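Local coordinates for putative exported protein (Bordetella parapertussis, PDB 3OCJ) that is of unknown function but has the fold of an S-adenosylmethionine-dependent methyltransferase and holds a bound palmitic acid, at residues A[27-32]-A[260-265]; A[57-62]-A[68-73]; A[178-183]-A[194-199]. All coordinates share one frame; numbering follows the deposited sequence.

Interaction 1: residues A[27-32]-A[260-265]. With PLM (palmitic acid), chain D.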
loop_
_atom_site.group_PDB
_atom_site.type_symbol
_atom_site.label_atom_id
_atom_site.label_comp_id
_atom_site.label_asym_id
_atom_site.label_seq_id
_atom_site.Cartn_x
_atom_site.Cartn_y
_atom_site.Cartn_z
ATOM N N ARG A 27 11.830 -22.159 5.517
ATOM C CA ARG A 27 12.905 -22.810 6.257
ATOM C C ARG A 27 13.856 -23.518 5.297
ATOM O O ARG A 27 15.078 -23.448 5.458
ATOM C CB ARG A 27 12.359 -23.793 7.300
ATOM C CG ARG A 27 13.460 -24.451 8.126
ATOM C CD ARG A 27 12.904 -25.413 9.163
ATOM N NE ARG A 27 13.969 -26.089 9.901
ATOM C CZ ARG A 27 14.458 -25.670 11.065
ATOM N NH1 ARG A 27 13.976 -24.575 11.636
ATOM N NH2 ARG A 27 15.428 -26.351 11.663
ATOM N N GLN A 28 13.300 -24.186 4.289
ATOM C CA GLN A 28 14.133 -24.872 3.311
ATOM C C GLN A 28 14.995 -23.893 2.522
ATOM O O GLN A 28 16.152 -24.185 2.230
ATOM C CB GLN A 28 13.295 -25.745 2.376
ATOM C CG GLN A 28 13.010 -27.130 2.934
ATOM C CD GLN A 28 14.278 -27.917 3.223
ATOM O OE1 GLN A 28 15.320 -27.689 2.607
ATOM N NE2 GLN A 28 14.191 -28.851 4.161
ATOM N N ARG A 29 14.443 -22.730 2.191
ATOM C CA ARG A 29 15.207 -21.723 1.468
ATOM C C ARG A 29 16.383 -21.223 2.300
ATOM O O ARG A 29 17.434 -20.888 1.755
ATOM C CB ARG A 29 14.312 -20.556 1.037
ATOM C CG ARG A 29 13.325 -20.928 -0.051
ATOM C CD ARG A 29 12.688 -19.698 -0.686
ATOM N NE ARG A 29 11.828 -18.951 0.231
ATOM C CZ ARG A 29 10.534 -19.193 0.431
ATOM N NH1 ARG A 29 9.922 -20.182 -0.209
ATOM N NH2 ARG A 29 9.851 -18.437 1.282
ATOM N N ILE A 30 16.202 -21.177 3.617
ATOM C CA ILE A 30 17.276 -20.775 4.521
ATOM C C ILE A 30 18.354 -21.855 4.570
ATOM O O ILE A 30 19.540 -21.572 4.388
ATOM C CB ILE A 30 16.764 -20.542 5.952
ATOM C CG1 ILE A 30 15.808 -19.347 6.002
ATOM C CG2 ILE A 30 17.926 -20.292 6.899
ATOM C CD1 ILE A 30 15.063 -19.249 7.328
ATOM N N LEU A 31 17.935 -23.091 4.817
ATOM C CA LEU A 31 18.875 -24.200 4.964
ATOM C C LEU A 31 19.661 -24.478 3.687
ATOM O O LEU A 31 20.838 -24.834 3.744
ATOM C CB LEU A 31 18.144 -25.467 5.414
ATOM C CG LEU A 31 17.451 -25.401 6.775
ATOM C CD1 LEU A 31 16.765 -26.719 7.073
ATOM C CD2 LEU A 31 18.440 -25.055 7.872
ATOM N N LEU A 32 19.008 -24.318 2.541
ATOM C CA LEU A 32 19.636 -24.615 1.257
ATOM C C LEU A 32 20.553 -23.498 0.764
ATOM O O LEU A 32 21.507 -23.756 0.029
ATOM C CB LEU A 32 18.576 -24.924 0.195
ATOM C CG LEU A 32 17.771 -26.215 0.370
ATOM C CD1 LEU A 32 16.697 -26.332 -0.705
ATOM C CD2 LEU A 32 18.688 -27.430 0.352
ATOM N N LEU A 260 12.220 -14.874 2.994
ATOM C CA LEU A 260 11.190 -15.415 3.879
ATOM C C LEU A 260 9.764 -15.241 3.352
ATOM O O LEU A 260 9.071 -16.230 3.084
ATOM C CB LEU A 260 11.337 -14.863 5.298
ATOM C CG LEU A 260 12.739 -15.006 5.902
ATOM C CD1 LEU A 260 12.752 -14.533 7.351
ATOM C CD2 LEU A 260 13.235 -16.450 5.801
ATOM N N ILE A 261 9.331 -13.997 3.180
ATOM C CA ILE A 261 7.958 -13.723 2.754
ATOM C C ILE A 261 7.756 -13.894 1.252
ATOM O O ILE A 261 6.785 -14.506 0.808
ATOM C CB ILE A 261 7.553 -12.286 3.130
ATOM C CG1 ILE A 261 7.533 -12.126 4.654
ATOM C CG2 ILE A 261 6.227 -11.907 2.474
ATOM C CD1 ILE A 261 7.430 -10.675 5.111
ATOM N N GLN A 262 8.674 -13.329 0.477
ATOM C CA GLN A 262 8.578 -13.280 -0.983
ATOM C C GLN A 262 7.340 -12.503 -1.422
ATOM O O GLN A 262 6.436 -13.043 -2.046
ATOM C CB GLN A 262 8.632 -14.678 -1.594
ATOM C CG GLN A 262 9.846 -15.455 -1.090
ATOM C CD GLN A 262 10.310 -16.533 -2.046
ATOM O OE1 GLN A 262 9.521 -17.357 -2.504
ATOM N NE2 GLN A 262 11.602 -16.534 -2.346
ATOM N N PRO A 263 7.313 -11.208 -1.112
ATOM C CA PRO A 263 6.086 -10.429 -1.336
ATOM C C PRO A 263 5.734 -10.256 -2.815
ATOM O O PRO A 263 6.607 -10.239 -3.686
ATOM C CB PRO A 263 6.405 -9.051 -0.748
ATOM C CG PRO A 263 7.753 -9.158 -0.105
ATOM C CD PRO A 263 8.423 -10.410 -0.568
ATOM N N ARG A 264 4.445 -10.063 -3.061
ATOM C CA ARG A 264 3.904 -9.891 -4.403
ATOM C C ARG A 264 3.931 -8.441 -4.884
ATOM O O ARG A 264 3.566 -8.180 -6.033
ATOM C CB ARG A 264 2.429 -10.307 -4.427
ATOM C CG ARG A 264 2.097 -11.691 -3.947
ATOM C CD ARG A 264 0.600 -11.754 -3.617
ATOM N NE ARG A 264 0.195 -13.107 -3.276
ATOM C CZ ARG A 264 -0.116 -14.031 -4.180
ATOM N NH1 ARG A 264 -0.077 -13.730 -5.472
ATOM N NH2 ARG A 264 -0.460 -15.252 -3.795
ATOM N N TRP A 265 4.323 -7.502 -4.016
ATOM C CA TRP A 265 4.289 -6.072 -4.348
ATOM C C TRP A 265 5.542 -5.592 -5.063
ATOM O O TRP A 265 6.004 -4.470 -4.829
ATOM C CB TRP A 265 4.054 -5.237 -3.085
ATOM C CG TRP A 265 5.064 -5.420 -1.967
ATOM C CD1 TRP A 265 6.388 -5.083 -1.993
ATOM C CD2 TRP A 265 4.808 -5.943 -0.657
ATOM N NE1 TRP A 265 6.979 -5.370 -0.773
ATOM C CE2 TRP A 265 6.025 -5.887 0.066
ATOM C CE3 TRP A 265 3.662 -6.425 -0.012
ATOM C CZ2 TRP A 265 6.132 -6.333 1.388
ATOM C CZ3 TRP A 265 3.771 -6.867 1.307
ATOM C CH2 TRP A 265 5.000 -6.812 1.990
HETATM C C1 PLM D . 0.668 -2.605 -0.020
HETATM O O1 PLM D . 0.346 -1.439 0.287
HETATM O O2 PLM D . -0.243 -3.425 -0.266
HETATM C C2 PLM D . 2.117 -3.054 -0.094
HETATM C C3 PLM D . 3.103 -2.036 0.480
HETATM C C4 PLM D . 4.467 -2.716 0.603
HETATM C C5 PLM D . 5.601 -1.758 0.944
HETATM C C6 PLM D . 5.457 -1.160 2.339
HETATM C C7 PLM D . 4.967 -2.165 3.374
HETATM C C8 PLM D . 5.964 -3.282 3.663
HETATM C C9 PLM D . 5.360 -4.178 4.740
HETATM C CA PLM D . 6.393 -5.044 5.445
HETATM C CB PLM D . 5.866 -5.437 6.820
HETATM C CC PLM D . 6.601 -6.635 7.397
HETATM C CD PLM D . 6.011 -7.018 8.747
HETATM C CE PLM D . 6.641 -8.320 9.231
HETATM C CF PLM D . 5.792 -8.990 10.300
HETATM C CG PLM D . 5.617 -8.122 11.536
#
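R29, on a helical turn of 27-32, faces L260 at the end of another helix, their CA atoms 7.9 Å apart, and just beyond it the chain leaves helical geometry at Q262, which has a positive phi of 61°. The R29 guanidinium and the Q262 amide lie almost parallel, 4° between their planes, and stack, with Q262 OE1 over the centre of the guanidinium and 3.6 Å from R29 CZ. Two flat polar groups suit a partly exposed seam, because they can stack while their edges remain able to bond. R29 NE donates to R259 O, while R29 NH2 lies 3.0 Å from L260 O, near the guanidinium plane, which places the positive group at carbonyls ending a helix. Q262 NE2 in turn bonds T258 O, fixing the amide's rotation. Deeper in, the contact turns apolar. I30 CD1 meets L260 CD2 at 3.7 Å, two branched side chains well suited to a buried spot. At the far end of 260-265, W265 lays one ring face over C4 of the palmitic acid. The contact thus joins helix 15-33 to the end of helix 247-261, with helix 41-53 against I30 and L260 and helix 55-63 against I261 and W265.

Interaction 2: residues A[57-62]-A[68-73]. With PLM (palmitic acid), chain D.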
loop_
_atom_site.group_PDB
_atom_site.type_symbol
_atom_site.label_atom_id
_atom_site.label_comp_id
_atom_site.label_asym_id
_atom_site.label_seq_id
_atom_site.Cartn_x
_atom_site.Cartn_y
_atom_site.Cartn_z
ATOM N N GLY A 57 2.911 -11.119 10.546
ATOM C CA GLY A 57 3.903 -11.996 9.961
ATOM C C GLY A 57 3.283 -13.229 9.333
ATOM O O GLY A 57 3.663 -13.614 8.230
ATOM N N ARG A 58 2.343 -13.851 10.047
ATOM C CA ARG A 58 1.648 -15.021 9.524
ATOM C C ARG A 58 0.837 -14.668 8.289
ATOM O O ARG A 58 0.827 -15.423 7.309
ATOM C CB ARG A 58 0.741 -15.641 10.586
ATOM C CG ARG A 58 1.496 -16.302 11.711
ATOM C CD ARG A 58 0.567 -17.103 12.612
ATOM N NE ARG A 58 -0.306 -16.264 13.430
ATOM C CZ ARG A 58 0.028 -15.780 14.625
ATOM N NH1 ARG A 58 1.231 -16.014 15.128
ATOM N NH2 ARG A 58 -0.842 -15.046 15.310
ATOM N N PHE A 59 0.160 -13.524 8.327
ATOM C CA PHE A 59 -0.626 -13.090 7.179
ATOM C C PHE A 59 0.273 -12.923 5.948
ATOM O O PHE A 59 -0.077 -13.342 4.840
ATOM C CB PHE A 59 -1.368 -11.778 7.476
ATOM C CG PHE A 59 -2.350 -11.387 6.402
ATOM C CD1 PHE A 59 -3.684 -11.750 6.508
ATOM C CD2 PHE A 59 -1.935 -10.691 5.284
ATOM C CE1 PHE A 59 -4.590 -11.422 5.505
ATOM C CE2 PHE A 59 -2.843 -10.353 4.275
ATOM C CZ PHE A 59 -4.176 -10.723 4.398
ATOM N N LEU A 60 1.436 -12.316 6.140
ATOM C CA LEU A 60 2.372 -12.120 5.040
ATOM C C LEU A 60 2.970 -13.430 4.536
ATOM O O LEU A 60 3.118 -13.610 3.336
ATOM C CB LEU A 60 3.480 -11.156 5.451
ATOM C CG LEU A 60 2.978 -9.715 5.595
ATOM C CD1 LEU A 60 3.997 -8.855 6.328
ATOM C CD2 LEU A 60 2.628 -9.134 4.229
ATOM N N LEU A 61 3.292 -14.352 5.440
ATOM C CA LEU A 61 3.832 -15.637 5.005
ATOM C C LEU A 61 2.811 -16.360 4.135
ATOM O O LEU A 61 3.168 -16.973 3.130
ATOM C CB LEU A 61 4.185 -16.515 6.211
ATOM C CG LEU A 61 5.496 -16.132 6.903
ATOM C CD1 LEU A 61 5.543 -16.728 8.302
ATOM C CD2 LEU A 61 6.689 -16.598 6.070
ATOM N N LEU A 62 1.545 -16.278 4.539
ATOM C CA LEU A 62 0.457 -16.981 3.843
ATOM C C LEU A 62 0.107 -16.326 2.521
ATOM O O LEU A 62 -0.020 -17.004 1.494
ATOM C CB LEU A 62 -0.806 -17.009 4.702
ATOM C CG LEU A 62 -0.892 -18.076 5.778
ATOM C CD1 LEU A 62 -2.035 -17.772 6.725
ATOM C CD2 LEU A 62 -1.085 -19.439 5.122
ATOM N N ALA A 68 -6.836 -4.988 3.525
ATOM C CA ALA A 68 -7.316 -3.734 4.099
ATOM C C ALA A 68 -6.957 -3.645 5.579
ATOM O O ALA A 68 -6.452 -2.619 6.046
ATOM C CB ALA A 68 -8.817 -3.597 3.911
ATOM N N GLU A 69 -7.225 -4.721 6.313
ATOM C CA GLU A 69 -6.960 -4.723 7.746
ATOM C C GLU A 69 -5.496 -4.447 8.033
ATOM O O GLU A 69 -5.165 -3.566 8.830
ATOM C CB GLU A 69 -7.361 -6.043 8.399
ATOM C CG GLU A 69 -6.900 -6.109 9.851
ATOM C CD GLU A 69 -7.484 -7.269 10.631
ATOM O OE1 GLU A 69 -8.105 -8.166 10.019
ATOM O OE2 GLU A 69 -7.313 -7.270 11.868
ATOM N N TRP A 70 -4.606 -5.202 7.395
ATOM C CA TRP A 70 -3.192 -5.076 7.715
ATOM C C TRP A 70 -2.530 -3.814 7.167
ATOM O O TRP A 70 -1.602 -3.276 7.783
ATOM C CB TRP A 70 -2.433 -6.364 7.375
ATOM C CG TRP A 70 -2.848 -7.438 8.301
ATOM C CD1 TRP A 70 -3.559 -8.557 7.997
ATOM C CD2 TRP A 70 -2.660 -7.453 9.720
ATOM N NE1 TRP A 70 -3.804 -9.288 9.136
ATOM C CE2 TRP A 70 -3.260 -8.629 10.209
ATOM C CE3 TRP A 70 -2.025 -6.591 10.622
ATOM C CZ2 TRP A 70 -3.244 -8.974 11.561
ATOM C CZ3 TRP A 70 -2.014 -6.932 11.969
ATOM C CH2 TRP A 70 -2.620 -8.112 12.423
ATOM N N THR A 71 -3.009 -3.313 6.033
ATOM C CA THR A 71 -2.568 -2.003 5.584
ATOM C C THR A 71 -2.902 -0.946 6.638
ATOM O O THR A 71 -2.046 -0.142 7.027
ATOM C CB THR A 71 -3.215 -1.595 4.247
ATOM O OG1 THR A 71 -2.855 -2.539 3.239
ATOM C CG2 THR A 71 -2.715 -0.224 3.823
ATOM N N HIS A 72 -4.142 -0.959 7.114
ATOM C CA HIS A 72 -4.545 0.012 8.119
ATOM C C HIS A 72 -3.691 -0.114 9.376
ATOM O O HIS A 72 -3.133 0.868 9.864
ATOM C CB HIS A 72 -6.013 -0.151 8.490
ATOM C CG HIS A 72 -6.434 0.720 9.631
ATOM N ND1 HIS A 72 -6.730 2.058 9.478
ATOM C CD2 HIS A 72 -6.581 0.449 10.949
ATOM C CE1 HIS A 72 -7.050 2.572 10.652
ATOM N NE2 HIS A 72 -6.969 1.619 11.562
ATOM N N ARG A 73 -3.612 -1.329 9.909
ATOM C CA ARG A 73 -2.948 -1.534 11.191
ATOM C C ARG A 73 -1.458 -1.218 11.081
ATOM O O ARG A 73 -0.859 -0.642 11.989
ATOM C CB ARG A 73 -3.205 -2.955 11.714
ATOM C CG ARG A 73 -4.672 -3.226 12.024
ATOM C CD ARG A 73 -4.931 -4.672 12.458
ATOM N NE ARG A 73 -4.338 -4.966 13.758
ATOM C CZ ARG A 73 -4.652 -6.024 14.495
ATOM N NH1 ARG A 73 -5.554 -6.893 14.057
ATOM N NH2 ARG A 73 -4.063 -6.218 15.667
HETATM C C1 PLM D . 0.668 -2.605 -0.020
HETATM O O1 PLM D . 0.346 -1.439 0.287
HETATM O O2 PLM D . -0.243 -3.425 -0.266
HETATM C C2 PLM D . 2.117 -3.054 -0.094
HETATM C C3 PLM D . 3.103 -2.036 0.480
HETATM C C4 PLM D . 4.467 -2.716 0.603
HETATM C C5 PLM D . 5.601 -1.758 0.944
HETATM C C6 PLM D . 5.457 -1.160 2.339
HETATM C C7 PLM D . 4.967 -2.165 3.374
HETATM C C8 PLM D . 5.964 -3.282 3.663
HETATM C C9 PLM D . 5.360 -4.178 4.740
HETATM C CA PLM D . 6.393 -5.044 5.445
HETATM C CB PLM D . 5.866 -5.437 6.820
HETATM C CC PLM D . 6.601 -6.635 7.397
HETATM C CD PLM D . 6.011 -7.018 8.747
HETATM C CE PLM D . 6.641 -8.320 9.231
HETATM C CF PLM D . 5.792 -8.990 10.300
HETATM C CG PLM D . 5.617 -8.122 11.536
#
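The aromatic contact between F59 and W70 is what joins the two segments. W70 CD1 sits over one face of the F59 ring, displaced toward its rim, and comes within 3.5 Å of F59 CG. The planes make 49° and the centroids of the phenyl and the five-membered ring are 4.6 Å apart, an oblique pairing. F59 reaches across with CG anti to its own N (chi1 -172°), a conformation that carries the ring from one helix toward the next. Two large flat side chains suit this place because they bridge segments whose nearest CA atoms, those of F59 and W70, are 8.4 Å apart. Helices 55-63 and 68-76 follow one another in the chain, and N67 in their short connection bonds W70 N through OD1. Charged groups come next. R73 NH1 donates to E69 OE2 at 2.8 Å, a salt bridge between residues one helical turn apart, in which NH1 meets OE2 on its anti side. The bridge is consistent with the guanidinium being held with a face over W70 CH2. Contacts with the lipid are apolar: L60 CD1 lies 3.6 Å from palmitic acid CC, while G57, with no side chain, lets palmitic acid CF come within 3.6 Å of its CA.

Interaction 3: residues A[178-183]-A[194-199]. With PLM (palmitic acid), chain D.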
loop_
_atom_site.group_PDB
_atom_site.type_symbol
_atom_site.label_atom_id
_atom_site.label_comp_id
_atom_site.label_asym_id
_atom_site.label_seq_id
_atom_site.Cartn_x
_atom_site.Cartn_y
_atom_site.Cartn_z
ATOM N N ASP A 178 -14.564 -4.954 -8.741
ATOM C CA ASP A 178 -13.182 -5.147 -9.151
ATOM C C ASP A 178 -12.605 -3.808 -9.588
ATOM O O ASP A 178 -13.026 -3.229 -10.593
ATOM C CB ASP A 178 -13.152 -6.138 -10.311
ATOM C CG ASP A 178 -11.743 -6.455 -10.791
ATOM O OD1 ASP A 178 -10.762 -5.848 -10.312
ATOM O OD2 ASP A 178 -11.646 -7.334 -11.666
ATOM N N ALA A 179 -11.638 -3.309 -8.829
ATOM C CA ALA A 179 -10.995 -2.046 -9.161
ATOM C C ALA A 179 -10.484 -1.989 -10.603
ATOM O O ALA A 179 -10.526 -0.940 -11.236
ATOM C CB ALA A 179 -9.858 -1.755 -8.180
ATOM N N TRP A 180 -9.993 -3.114 -11.123
ATOM C CA TRP A 180 -9.468 -3.154 -12.489
ATOM C C TRP A 180 -10.539 -2.976 -13.570
ATOM O O TRP A 180 -10.215 -2.783 -14.738
ATOM C CB TRP A 180 -8.686 -4.456 -12.730
ATOM C CG TRP A 180 -7.517 -4.606 -11.810
ATOM C CD1 TRP A 180 -7.485 -5.287 -10.630
ATOM C CD2 TRP A 180 -6.214 -4.030 -11.976
ATOM N NE1 TRP A 180 -6.241 -5.189 -10.061
ATOM C CE2 TRP A 180 -5.442 -4.413 -10.860
ATOM C CE3 TRP A 180 -5.626 -3.234 -12.965
ATOM C CZ2 TRP A 180 -4.104 -4.041 -10.708
ATOM C CZ3 TRP A 180 -4.305 -2.868 -12.815
ATOM C CH2 TRP A 180 -3.557 -3.268 -11.696
ATOM N N LYS A 181 -11.810 -3.038 -13.178
ATOM C CA LYS A 181 -12.919 -2.890 -14.129
ATOM C C LYS A 181 -13.694 -1.593 -13.888
ATOM O O LYS A 181 -14.812 -1.428 -14.378
ATOM C CB LYS A 181 -13.868 -4.093 -14.048
ATOM C CG LYS A 181 -13.219 -5.440 -14.320
ATOM C CD LYS A 181 -14.261 -6.562 -14.245
ATOM C CE LYS A 181 -13.624 -7.946 -14.146
ATOM N NZ LYS A 181 -13.856 -8.599 -12.812
ATOM N N LEU A 182 -13.104 -0.672 -13.130
ATOM C CA LEU A 182 -13.747 0.605 -12.840
ATOM C C LEU A 182 -14.266 1.248 -14.124
ATOM O O LEU A 182 -13.530 1.363 -15.099
ATOM C CB LEU A 182 -12.738 1.541 -12.174
ATOM C CG LEU A 182 -13.262 2.908 -11.745
ATOM C CD1 LEU A 182 -14.304 2.771 -10.645
ATOM C CD2 LEU A 182 -12.107 3.785 -11.282
ATOM N N ASP A 183 -15.525 1.677 -14.134
ATOM C CA ASP A 183 -16.077 2.262 -15.354
ATOM C C ASP A 183 -16.937 3.501 -15.110
ATOM O O ASP A 183 -17.696 3.915 -15.979
ATOM C CB ASP A 183 -16.829 1.211 -16.178
ATOM C CG ASP A 183 -18.103 0.729 -15.504
ATOM O OD1 ASP A 183 -18.393 1.158 -14.366
ATOM O OD2 ASP A 183 -18.822 -0.086 -16.121
ATOM N N ASN A 194 -4.046 3.433 -3.542
ATOM C CA ASN A 194 -2.787 2.875 -3.062
ATOM C C ASN A 194 -2.896 1.362 -3.024
ATOM O O ASN A 194 -3.910 0.825 -2.598
ATOM C CB ASN A 194 -2.474 3.418 -1.663
ATOM C CG ASN A 194 -1.194 2.843 -1.079
ATOM O OD1 ASN A 194 -1.222 2.072 -0.111
ATOM N ND2 ASN A 194 -0.073 3.205 -1.658
ATOM N N GLY A 195 -1.848 0.680 -3.471
ATOM C CA GLY A 195 -1.732 -0.759 -3.291
ATOM C C GLY A 195 -2.264 -1.652 -4.396
ATOM O O GLY A 195 -2.540 -2.840 -4.167
ATOM N N LEU A 196 -2.415 -1.120 -5.603
ATOM C CA LEU A 196 -2.808 -1.942 -6.746
ATOM C C LEU A 196 -1.694 -2.059 -7.766
ATOM O O LEU A 196 -1.289 -3.156 -8.157
ATOM C CB LEU A 196 -4.045 -1.383 -7.449
ATOM C CG LEU A 196 -5.410 -1.629 -6.831
ATOM C CD1 LEU A 196 -6.477 -1.018 -7.729
ATOM C CD2 LEU A 196 -5.632 -3.124 -6.653
ATOM N N ASN A 197 -1.208 -0.909 -8.228
ATOM C CA ASN A 197 -0.215 -0.916 -9.290
ATOM C C ASN A 197 1.042 -1.704 -8.929
ATOM O O ASN A 197 1.656 -2.334 -9.786
ATOM C CB ASN A 197 0.130 0.520 -9.738
ATOM C CG ASN A 197 0.468 1.445 -8.564
ATOM O OD1 ASN A 197 0.659 1.008 -7.424
ATOM N ND2 ASN A 197 0.570 2.730 -8.855
ATOM N N ILE A 198 1.436 -1.647 -7.655
ATOM C CA ILE A 198 2.658 -2.306 -7.215
ATOM C C ILE A 198 2.569 -3.840 -7.265
ATOM O O ILE A 198 3.589 -4.514 -7.165
ATOM C CB ILE A 198 3.068 -1.867 -5.804
ATOM C CG1 ILE A 198 1.966 -2.198 -4.782
ATOM C CG2 ILE A 198 3.412 -0.375 -5.820
ATOM C CD1 ILE A 198 2.250 -1.684 -3.372
ATOM N N TYR A 199 1.356 -4.377 -7.439
ATOM C CA TYR A 199 1.180 -5.824 -7.590
ATOM C C TYR A 199 1.077 -6.273 -9.034
ATOM O O TYR A 199 0.965 -7.468 -9.282
ATOM C CB TYR A 199 -0.063 -6.306 -6.830
ATOM C CG TYR A 199 0.039 -6.174 -5.325
ATOM C CD1 TYR A 199 0.513 -7.226 -4.544
ATOM C CD2 TYR A 199 -0.339 -5.006 -4.678
ATOM C CE1 TYR A 199 0.616 -7.104 -3.158
ATOM C CE2 TYR A 199 -0.250 -4.889 -3.285
ATOM C CZ TYR A 199 0.230 -5.945 -2.539
ATOM O OH TYR A 199 0.336 -5.832 -1.162
HETATM C C1 PLM D . 0.668 -2.605 -0.020
HETATM O O1 PLM D . 0.346 -1.439 0.287
HETATM O O2 PLM D . -0.243 -3.425 -0.266
HETATM C C2 PLM D . 2.117 -3.054 -0.094
HETATM C C3 PLM D . 3.103 -2.036 0.480
HETATM C C4 PLM D . 4.467 -2.716 0.603
HETATM C C5 PLM D . 5.601 -1.758 0.944
HETATM C C6 PLM D . 5.457 -1.160 2.339
HETATM C C7 PLM D . 4.967 -2.165 3.374
HETATM C C8 PLM D . 5.964 -3.282 3.663
HETATM C C9 PLM D . 5.360 -4.178 4.740
HETATM C CA PLM D . 6.393 -5.044 5.445
HETATM C CB PLM D . 5.866 -5.437 6.820
HETATM C CC PLM D . 6.601 -6.635 7.397
HETATM C CD PLM D . 6.011 -7.018 8.747
HETATM C CE PLM D . 6.641 -8.320 9.231
HETATM C CF PLM D . 5.792 -8.990 10.300
HETATM C CG PLM D . 5.617 -8.122 11.536
#
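The side chains of L196 and W180 run alongside each other but point opposite ways, while A179 meets the tip of the leucine. L196 CD1 presses on A179 CB at 3.5 Å, tighter than usual for two carbons, so a small methyl suits position 179. The other branch, CD2, lies 4.0 Å from W180 NE1, and L196 O approaches the indole at its edge, near the ring plane, 3.9 Å from W180 CZ2. With chi1 at -78°, L196 CG sits beside the backbone N, from where CD1 reaches A179 and CD2 reaches W180. The loop carrying W180 is shaped by D178: OD1 accepts from W180 N at 3.0 Å, closing an Asx turn, and OD2 takes K181 NZ in a salt bridge. Further along the other segment, Y199 OH donates to palmitic acid O2 over 2.6 Å, a short bond with the oxygen at the edge of the phenol ring, and the hydroxyl also bonds L66 N. I198 CD1 packs on palmitic acid C2 beside the carboxyl group. Both segments belong to the Rossmann-like methyltransferase domain: 178-183 lies in the loop between strands 172-176 and 188-192, and the loop holding 194-199 leads from the second of these strands to helix 203-216, whose L209 also touches W180.

How the interactions relate
All three contacts are partly buried, but they differ in place and chemistry. Interaction 1 lies farthest out, about 21 Å from the centre of the chain, and relies on polar stacking at a helix end beside a small apolar patch. Interactions 2 and 3, each centred about 11 Å from the centre of the chain, join their segments by apolar and aromatic packing, the former between helices and the latter between loops of the methyltransferase sheet. All three touch the palmitic acid. Apart from it, 260-265 packs directly on both 57-62 and 194-199, whereas interactions 2 and 3 do not touch. The lipid's carboxyl end lies at 194-199, its first half over W265, and its tail beside 57-62.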